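Side-chain contacts in eukaryotic translation initiation factor 4 gamma 2 (Homo sapiens, PDB 4IUL), which probably acts in translation initiation as a member of the eIF4G family, its MIF4G domain interacting with the helicase eIF4A: residues 58-63 against 113-118; 151-156 against 178-183; 157-162 against 170-175. One frame throughout, in Å; residues are numbered along the deposited sequence.

Interaction 1 (58-63 against 113-118); sequences GVILLI and ISKLQD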
loop_
_atom_site.group_PDB
_atom_site.type_symbol
_atom_site.label_atom_id
_atom_site.label_comp_id
_atom_site.label_asym_id
_atom_site.label_seq_id
_atom_site.Cartn_x
_atom_site.Cartn_y
_atom_site.Cartn_z
ATOM N N GLY A 58 -7.969 6.811 15.020
ATOM C CA GLY A 58 -6.628 6.727 15.581
ATOM C C GLY A 58 -5.964 5.404 15.241
ATOM O O GLY A 58 -4.809 5.368 14.802
ATOM N N VAL A 59 -6.692 4.312 15.449
ATOM C CA VAL A 59 -6.180 2.983 15.132
ATOM C C VAL A 59 -5.629 2.932 13.704
ATOM O O VAL A 59 -4.536 2.425 13.477
ATOM C CB VAL A 59 -7.285 1.908 15.276
ATOM C CG1 VAL A 59 -6.784 0.563 14.730
ATOM C CG2 VAL A 59 -7.689 1.776 16.740
ATOM N N ILE A 60 -6.390 3.459 12.747
ATOM C CA ILE A 60 -5.966 3.472 11.340
ATOM C C ILE A 60 -4.711 4.317 11.152
ATOM O O ILE A 60 -3.808 3.953 10.393
ATOM C CB ILE A 60 -7.097 4.010 10.421
ATOM C CG1 ILE A 60 -8.244 2.991 10.370
ATOM C CG2 ILE A 60 -6.563 4.282 9.022
ATOM C CD1 ILE A 60 -9.512 3.513 9.726
ATOM N N LEU A 61 -4.664 5.448 11.848
ATOM C CA LEU A 61 -3.518 6.337 11.780
ATOM C C LEU A 61 -2.260 5.615 12.278
ATOM O O LEU A 61 -1.192 5.715 11.678
ATOM C CB LEU A 61 -3.771 7.584 12.640
ATOM C CG LEU A 61 -2.606 8.580 12.689
ATOM C CD1 LEU A 61 -2.344 9.117 11.273
ATOM C CD2 LEU A 61 -2.934 9.718 13.639
ATOM N N LEU A 62 -2.386 4.877 13.374
ATOM C CA LEU A 62 -1.236 4.168 13.934
ATOM C C LEU A 62 -0.763 2.988 13.079
ATOM O O LEU A 62 0.446 2.784 12.907
ATOM C CB LEU A 62 -1.560 3.708 15.359
ATOM C CG LEU A 62 -1.732 4.856 16.368
ATOM C CD1 LEU A 62 -2.236 4.318 17.699
ATOM C CD2 LEU A 62 -0.394 5.592 16.544
ATOM N N ILE A 63 -1.717 2.235 12.530
ATOM C CA ILE A 63 -1.408 1.077 11.692
ATOM C C ILE A 63 -0.613 1.502 10.453
ATOM O O ILE A 63 0.450 0.932 10.155
ATOM C CB ILE A 63 -2.709 0.338 11.250
ATOM C CG1 ILE A 63 -3.361 -0.336 12.458
ATOM C CG2 ILE A 63 -2.398 -0.694 10.184
ATOM C CD1 ILE A 63 -4.671 -1.060 12.152
ATOM N N ILE A 113 -9.457 3.765 3.186
ATOM C CA ILE A 113 -9.234 4.198 1.809
ATOM C C ILE A 113 -8.777 5.652 1.807
ATOM O O ILE A 113 -7.809 6.013 1.137
ATOM C CB ILE A 113 -10.531 4.057 0.964
ATOM C CG1 ILE A 113 -10.758 2.582 0.621
ATOM C CG2 ILE A 113 -10.442 4.922 -0.300
ATOM C CD1 ILE A 113 -12.141 2.273 0.096
ATOM N N SER A 114 -9.484 6.475 2.577
ATOM C CA SER A 114 -9.184 7.894 2.687
ATOM C C SER A 114 -7.762 8.158 3.185
ATOM O O SER A 114 -7.064 9.006 2.640
ATOM C CB SER A 114 -10.190 8.560 3.625
ATOM O OG SER A 114 -9.788 9.875 3.940
ATOM N N LYS A 115 -7.345 7.435 4.224
ATOM C CA LYS A 115 -6.011 7.604 4.792
ATOM C C LYS A 115 -4.881 7.262 3.818
ATOM O O LYS A 115 -3.900 7.996 3.725
ATOM C CB LYS A 115 -5.849 6.759 6.060
ATOM C CG LYS A 115 -4.433 6.781 6.648
ATOM C CD LYS A 115 -4.232 7.889 7.692
ATOM C CE LYS A 115 -4.261 9.288 7.109
ATOM N NZ LYS A 115 -4.007 10.328 8.156
ATOM N N LEU A 116 -4.994 6.148 3.102
ATOM C CA LEU A 116 -3.933 5.805 2.165
ATOM C C LEU A 116 -3.817 6.802 1.025
ATOM O O LEU A 116 -2.728 7.047 0.522
ATOM C CB LEU A 116 -4.109 4.383 1.650
ATOM C CG LEU A 116 -3.321 3.534 2.648
ATOM C CD1 LEU A 116 -4.165 2.403 3.155
ATOM C CD2 LEU A 116 -2.039 3.061 2.009
ATOM N N GLN A 117 -4.936 7.397 0.631
ATOM C CA GLN A 117 -4.898 8.405 -0.413
ATOM C C GLN A 117 -4.033 9.555 0.124
ATOM O O GLN A 117 -3.255 10.164 -0.619
ATOM C CB GLN A 117 -6.315 8.900 -0.719
ATOM C CG GLN A 117 -6.395 9.935 -1.842
ATOM C CD GLN A 117 -5.681 9.482 -3.105
ATOM O OE1 GLN A 117 -5.990 8.429 -3.667
ATOM N NE2 GLN A 117 -4.718 10.281 -3.559
ATOM N N ASP A 118 -4.164 9.832 1.423
ATOM C CA ASP A 118 -3.400 10.901 2.071
ATOM C C ASP A 118 -1.901 10.603 2.137
ATOM O O ASP A 118 -1.079 11.451 1.782
ATOM C CB ASP A 118 -3.896 11.155 3.500
ATOM C CG ASP A 118 -5.343 11.604 3.556
ATOM O OD1 ASP A 118 -5.776 12.376 2.671
ATOM O OD2 ASP A 118 -6.044 11.197 4.510
#
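In the stack of HEAT-type helices that forms the MIF4G domain, I60 and L61 of helix 53-69 meet the side chain of K115 on helix 107-127. The lysine carries the whole contact on its side: its root lies against I60, and its far end reaches L61. The methyl CG2 of I60 sits 3.9 Å from K115 CB and 4.1 Å from K115 CG, so a branch methyl rests on the first two methylenes of the lysine, and the two side chains run past each other in opposite senses. CG2, anti to the backbone N of I60 (chi1 -69°), is the branch set against K115.

From CG onward the lysine turns. Its chain is bent at both chi2 and chi3, and chi2, at 91°, lies well away from a staggered value. The bends turn the chain along the flank of helix 53-69 and leave NZ 3.7 Å from L61 CD1, a van der Waals approach of the amino group to a methyl. Both K115 and L61 also touch a neighbouring molecule of the crystal, which may influence where the lysine end settles.

Within the helical array, helix 53-69 packs on helices 13-31, 74-87 and 107-127. I60 also touches F108 and L111 of the last of these, the helix that carries K115. L62 packs on V26 and L30 of helix 13-31, while V59 lies on L84 and I63 on C81 and L84 of helix 74-87. On helix 107-127, the residue after K115, L116, packs against F158 and L162 of helix 141-163.

Interaction 2 (151-156 against 178-183); sequences KMLGNI and KTLLEK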
loop_
_atom_site.group_PDB
_atom_site.type_symbol
_atom_site.label_atom_id
_atom_site.label_comp_id
_atom_site.label_asym_id
_atom_site.label_seq_id
_atom_site.Cartn_x
_atom_site.Cartn_y
_atom_site.Cartn_z
ATOM N N LYS A 151 10.836 5.566 1.280
ATOM C CA LYS A 151 9.544 5.599 1.957
ATOM C C LYS A 151 8.418 5.387 0.947
ATOM O O LYS A 151 7.444 4.694 1.231
ATOM C CB LYS A 151 9.332 6.939 2.672
ATOM C CG LYS A 151 10.185 7.137 3.926
ATOM C CD LYS A 151 9.955 6.017 4.935
ATOM C CE LYS A 151 10.734 6.248 6.222
ATOM N NZ LYS A 151 12.199 6.364 5.996
ATOM N N MET A 152 8.569 5.987 -0.229
ATOM C CA MET A 152 7.580 5.884 -1.295
ATOM C C MET A 152 7.393 4.436 -1.735
ATOM O O MET A 152 6.269 4.001 -1.995
ATOM C CB MET A 152 8.011 6.734 -2.493
ATOM C CG MET A 152 6.991 6.812 -3.621
ATOM S SD MET A 152 5.521 7.786 -3.184
ATOM C CE MET A 152 4.409 6.490 -2.586
ATOM N N LEU A 153 8.488 3.685 -1.823
ATOM C CA LEU A 153 8.390 2.288 -2.235
ATOM C C LEU A 153 7.684 1.469 -1.164
ATOM O O LEU A 153 6.885 0.583 -1.472
ATOM C CB LEU A 153 9.779 1.709 -2.525
ATOM C CG LEU A 153 10.512 2.443 -3.653
ATOM C CD1 LEU A 153 11.813 1.715 -4.012
ATOM C CD2 LEU A 153 9.601 2.518 -4.863
ATOM N N GLY A 154 7.987 1.764 0.096
ATOM C CA GLY A 154 7.339 1.059 1.181
ATOM C C GLY A 154 5.847 1.349 1.140
ATOM O O GLY A 154 5.028 0.462 1.388
ATOM N N ASN A 155 5.491 2.591 0.811
ATOM C CA ASN A 155 4.086 2.985 0.735
ATOM C C ASN A 155 3.376 2.198 -0.363
ATOM O O ASN A 155 2.277 1.678 -0.155
ATOM C CB ASN A 155 3.956 4.487 0.450
ATOM C CG ASN A 155 2.573 5.029 0.790
ATOM O OD1 ASN A 155 1.697 4.288 1.231
ATOM N ND2 ASN A 155 2.374 6.330 0.589
ATOM N N ILE A 156 4.011 2.109 -1.529
ATOM C CA ILE A 156 3.433 1.389 -2.657
ATOM C C ILE A 156 3.243 -0.106 -2.377
ATOM O O ILE A 156 2.229 -0.682 -2.767
ATOM C CB ILE A 156 4.286 1.584 -3.925
ATOM C CG1 ILE A 156 4.209 3.055 -4.357
ATOM C CG2 ILE A 156 3.788 0.673 -5.041
ATOM C CD1 ILE A 156 5.093 3.406 -5.519
ATOM N N LYS A 178 1.855 4.169 -12.528
ATOM C CA LYS A 178 2.255 5.302 -13.351
ATOM C C LYS A 178 3.523 5.987 -12.856
ATOM O O LYS A 178 4.376 6.367 -13.661
ATOM C CB LYS A 178 1.126 6.333 -13.431
ATOM C CG LYS A 178 1.477 7.541 -14.282
ATOM C CD LYS A 178 0.278 8.452 -14.531
ATOM C CE LYS A 178 0.658 9.598 -15.466
ATOM N NZ LYS A 178 -0.484 10.510 -15.720
ATOM N N THR A 179 3.651 6.150 -11.542
ATOM C CA THR A 179 4.831 6.805 -10.995
ATOM C C THR A 179 6.077 5.927 -11.101
ATOM O O THR A 179 7.186 6.434 -11.259
ATOM C CB THR A 179 4.623 7.214 -9.517
ATOM O OG1 THR A 179 4.446 6.047 -8.712
ATOM C CG2 THR A 179 3.398 8.099 -9.381
ATOM N N LEU A 180 5.892 4.613 -11.023
ATOM C CA LEU A 180 7.018 3.690 -11.112
ATOM C C LEU A 180 7.599 3.570 -12.520
ATOM O O LEU A 180 8.799 3.342 -12.673
ATOM C CB LEU A 180 6.618 2.303 -10.595
ATOM C CG LEU A 180 6.303 2.179 -9.098
ATOM C CD1 LEU A 180 6.063 0.713 -8.746
ATOM C CD2 LEU A 180 7.465 2.736 -8.276
ATOM N N LEU A 181 6.758 3.728 -13.540
ATOM C CA LEU A 181 7.201 3.636 -14.928
ATOM C C LEU A 181 7.628 4.981 -15.516
ATOM O O LEU A 181 8.277 5.029 -16.565
ATOM C CB LEU A 181 6.089 3.054 -15.805
ATOM C CG LEU A 181 5.848 1.546 -15.791
ATOM C CD1 LEU A 181 4.587 1.224 -16.582
ATOM C CD2 LEU A 181 7.049 0.830 -16.387
ATOM N N GLU A 182 7.255 6.070 -14.849
ATOM C CA GLU A 182 7.598 7.404 -15.325
ATOM C C GLU A 182 9.102 7.641 -15.303
ATOM O O GLU A 182 9.790 7.260 -14.354
ATOM C CB GLU A 182 6.902 8.469 -14.478
ATOM C CG GLU A 182 7.257 9.897 -14.869
ATOM C CD GLU A 182 6.596 10.928 -13.975
ATOM O OE1 GLU A 182 6.883 10.940 -12.758
ATOM O OE2 GLU A 182 5.783 11.724 -14.492
ATOM N N LYS A 183 9.599 8.284 -16.354
ATOM C CA LYS A 183 11.020 8.580 -16.480
ATOM C C LYS A 183 11.346 10.041 -16.183
ATOM O O LYS A 183 11.155 10.918 -17.027
ATOM C CB LYS A 183 11.500 8.220 -17.889
ATOM C CG LYS A 183 12.935 8.622 -18.179
ATOM C CD LYS A 183 13.900 7.974 -17.208
ATOM C CE LYS A 183 15.318 8.403 -17.502
ATOM N NZ LYS A 183 16.268 7.773 -16.559
#
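T179 OG1, which lies 4.2 Å from I156 CD1, is hydrogen-bonded to the main-chain O of C176, one turn back along its own helix. The torsion that places the hydroxyl between the backbone N and the carbonyl carbon (chi1 64°) turns it back to that carbonyl, so the polar atom is satisfied within the helix even as it borders an apolar side chain. The contact joins two successive helices of the HEAT-repeat array, 141-163 and 170-181, near the C-terminal end of the second. Its backbones stay well apart, with the closest pair of CA atoms, those of L153 and L180, at 9.1 Å; long side chains bridge the gap.

L180 does most of the bridging. I156 and L180 reach toward each other tip to tip, and I156 CD1 approaches both L180 CD2, at 3.7 Å, and L180 CG, at 4.0 Å. L153 arrives at a different angle, crossing the line of L180, and adds its own CD2. The methyl CD2 of L180 is therefore shared by two residues one helical turn apart on helix 141-163. L180 holds CG anti to its carbonyl carbon (chi1 -67°), and although its CB does not point straight at helix 141-163, this torsion swings the end of the leucine across.

Helix 193-210 also touches this patch, through I202 on I156 and through E194 and D195 on L153. Just beyond L180, the helix ends: E182 leaves helical geometry, and the main-chain O of L181 accepts a hydrogen bond from R225 NH2. Across the two helices, the methyls L153 CD2 and L180 CD2 stand 4.0 Å apart.

Interaction 3 (157-162 against 170-175); sequences KFIGEL and ESILHK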
loop_
_atom_site.group_PDB
_atom_site.type_symbol
_atom_site.label_atom_id
_atom_site.label_comp_id
_atom_site.label_asym_id
_atom_site.label_seq_id
_atom_site.Cartn_x
_atom_site.Cartn_y
_atom_site.Cartn_z
ATOM N N LYS A 157 4.206 -0.721 -1.693
ATOM C CA LYS A 157 4.130 -2.143 -1.359
ATOM C C LYS A 157 2.963 -2.438 -0.411
ATOM O O LYS A 157 2.312 -3.481 -0.517
ATOM C CB LYS A 157 5.444 -2.597 -0.720
ATOM C CG LYS A 157 5.490 -4.058 -0.281
ATOM C CD LYS A 157 6.830 -4.367 0.398
ATOM C CE LYS A 157 6.898 -5.793 0.941
ATOM N NZ LYS A 157 6.694 -6.799 -0.146
ATOM N N PHE A 158 2.700 -1.524 0.519
ATOM C CA PHE A 158 1.597 -1.709 1.460
ATOM C C PHE A 158 0.263 -1.569 0.713
ATOM O O PHE A 158 -0.693 -2.303 0.980
ATOM C CB PHE A 158 1.702 -0.690 2.607
ATOM C CG PHE A 158 0.637 -0.842 3.664
ATOM C CD1 PHE A 158 0.323 -2.095 4.181
ATOM C CD2 PHE A 158 -0.058 0.269 4.136
ATOM C CE1 PHE A 158 -0.677 -2.242 5.158
ATOM C CE2 PHE A 158 -1.050 0.132 5.106
ATOM C CZ PHE A 158 -1.361 -1.125 5.617
ATOM N N ILE A 159 0.213 -0.636 -0.233
ATOM C CA ILE A 159 -0.986 -0.428 -1.035
ATOM C C ILE A 159 -1.262 -1.704 -1.837
ATOM O O ILE A 159 -2.396 -2.187 -1.894
ATOM C CB ILE A 159 -0.810 0.787 -1.977
ATOM C CG1 ILE A 159 -0.833 2.079 -1.144
ATOM C CG2 ILE A 159 -1.916 0.812 -3.030
ATOM C CD1 ILE A 159 -0.385 3.334 -1.906
ATOM N N GLY A 160 -0.217 -2.263 -2.441
ATOM C CA GLY A 160 -0.391 -3.489 -3.196
ATOM C C GLY A 160 -1.016 -4.578 -2.334
ATOM O O GLY A 160 -1.979 -5.233 -2.754
ATOM N N GLU A 161 -0.492 -4.767 -1.124
ATOM C CA GLU A 161 -1.009 -5.798 -0.223
ATOM C C GLU A 161 -2.466 -5.599 0.193
ATOM O O GLU A 161 -3.182 -6.571 0.438
ATOM C CB GLU A 161 -0.127 -5.908 1.026
ATOM C CG GLU A 161 1.225 -6.570 0.775
ATOM C CD GLU A 161 1.103 -8.003 0.270
ATOM O OE1 GLU A 161 1.503 -8.267 -0.883
ATOM O OE2 GLU A 161 0.603 -8.869 1.021
ATOM N N LEU A 162 -2.902 -4.347 0.281
ATOM C CA LEU A 162 -4.277 -4.051 0.652
ATOM C C LEU A 162 -5.193 -4.323 -0.543
ATOM O O LEU A 162 -6.282 -4.878 -0.388
ATOM C CB LEU A 162 -4.405 -2.591 1.095
ATOM C CG LEU A 162 -3.736 -2.190 2.424
ATOM C CD1 LEU A 162 -3.779 -0.681 2.579
ATOM C CD2 LEU A 162 -4.442 -2.867 3.595
ATOM N N GLU A 170 -8.983 0.463 -7.614
ATOM C CA GLU A 170 -8.200 0.519 -8.855
ATOM C C GLU A 170 -7.467 1.821 -9.137
ATOM O O GLU A 170 -6.331 1.824 -9.618
ATOM C CB GLU A 170 -9.090 0.231 -10.070
ATOM C CG GLU A 170 -9.643 -1.173 -10.164
ATOM C CD GLU A 170 -10.067 -1.527 -11.596
ATOM O OE1 GLU A 170 -10.785 -0.724 -12.228
ATOM O OE2 GLU A 170 -9.677 -2.609 -12.088
ATOM N N SER A 171 -8.129 2.931 -8.856
ATOM C CA SER A 171 -7.548 4.229 -9.117
ATOM C C SER A 171 -6.158 4.460 -8.520
ATOM O O SER A 171 -5.235 4.861 -9.232
ATOM C CB SER A 171 -8.504 5.320 -8.641
ATOM O OG SER A 171 -8.031 6.584 -9.051
ATOM N N ILE A 172 -6.001 4.206 -7.225
ATOM C CA ILE A 172 -4.707 4.433 -6.578
ATOM C C ILE A 172 -3.648 3.442 -7.043
ATOM O O ILE A 172 -2.456 3.768 -7.069
ATOM C CB ILE A 172 -4.818 4.397 -5.023
ATOM C CG1 ILE A 172 -3.590 5.078 -4.403
ATOM C CG2 ILE A 172 -4.908 2.989 -4.533
ATOM C CD1 ILE A 172 -3.664 5.267 -2.901
ATOM N N LEU A 173 -4.074 2.236 -7.409
ATOM C CA LEU A 173 -3.132 1.238 -7.899
ATOM C C LEU A 173 -2.544 1.721 -9.230
ATOM O O LEU A 173 -1.333 1.661 -9.430
ATOM C CB LEU A 173 -3.822 -0.111 -8.078
ATOM C CG LEU A 173 -4.169 -0.865 -6.794
ATOM C CD1 LEU A 173 -5.044 -2.049 -7.140
ATOM C CD2 LEU A 173 -2.896 -1.323 -6.087
ATOM N N HIS A 174 -3.391 2.211 -10.134
ATOM C CA HIS A 174 -2.899 2.717 -11.422
ATOM C C HIS A 174 -1.968 3.909 -11.175
ATOM O O HIS A 174 -1.006 4.122 -11.912
ATOM C CB HIS A 174 -4.065 3.146 -12.333
ATOM C CG HIS A 174 -4.756 2.003 -13.014
ATOM N ND1 HIS A 174 -4.194 1.316 -14.069
ATOM C CD2 HIS A 174 -5.935 1.389 -12.752
ATOM C CE1 HIS A 174 -4.993 0.325 -14.423
ATOM N NE2 HIS A 174 -6.056 0.345 -13.638
ATOM N N LYS A 175 -2.253 4.678 -10.131
ATOM C CA LYS A 175 -1.438 5.844 -9.805
ATOM C C LYS A 175 -0.045 5.411 -9.335
ATOM O O LYS A 175 0.939 6.111 -9.571
ATOM C CB LYS A 175 -2.134 6.682 -8.728
ATOM C CG LYS A 175 -2.046 8.173 -8.963
ATOM C CD LYS A 175 -3.086 8.927 -8.148
ATOM C CE LYS A 175 -4.492 8.594 -8.608
ATOM N NZ LYS A 175 -5.528 9.293 -7.794
#
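I159 meets two residues of segment 170-175 at once, in two different attitudes. Past L173 it runs in the opposite sense, side by side, with its branch methyl CG2 at 3.9 Å from L173 CD2. I172, by contrast, lies aslant to it, and both arms of the two isoleucines take part: I159 CD1 is 3.9 Å from I172 CD1, while I159 CG2 is 4.0 Å from I172 CG2. The isoleucines differ in their first torsion. In I172 it is CG1 that stands anti to the backbone N (chi1 -162°), and this longer arm carries CD1 across; in I159 that place belongs to CG2, the branch that reaches both I172 CG2 and L173 CD2.

L173 also leans on the backbone of the other helix, its CD2 lying a loose 4.4 Å from G160 CA. The CA atoms of G160 and L173 are 7.2 Å apart. The two short segments run roughly antiparallel, at 145°, with axes 10.4 Å apart, forming a helical hairpin of the HEAT-type array.

All four touching residues are buried. F120 of helix 107-127 packs on I159, I168 of the connecting loop touches both I159 and L173, and helix 193-210 covers L173 with V206 and L210.

Overall arrangement
Interactions 2 and 3 join the same two helices, 141-163 and 170-181, at successive levels: their centres are 10 Å apart, with interaction 3 nearer the turn and interaction 2 toward the open ends of the hairpin. Interaction 1 precedes them along the chain and lies about 14 Å, centre to centre, from interaction 3 and about 19 Å from interaction 2. L116 touches segment 157-162 at I159 and segment 151-156 at N155, its CD2 lying 3.5 Å from I159 CG1 and 4.0 Å from N155 OD1. With K115 turned to helix 53-69 and L116 to helix 141-163, helix 107-127 stands between helix 53-69 and the hairpin 141-163/170-181.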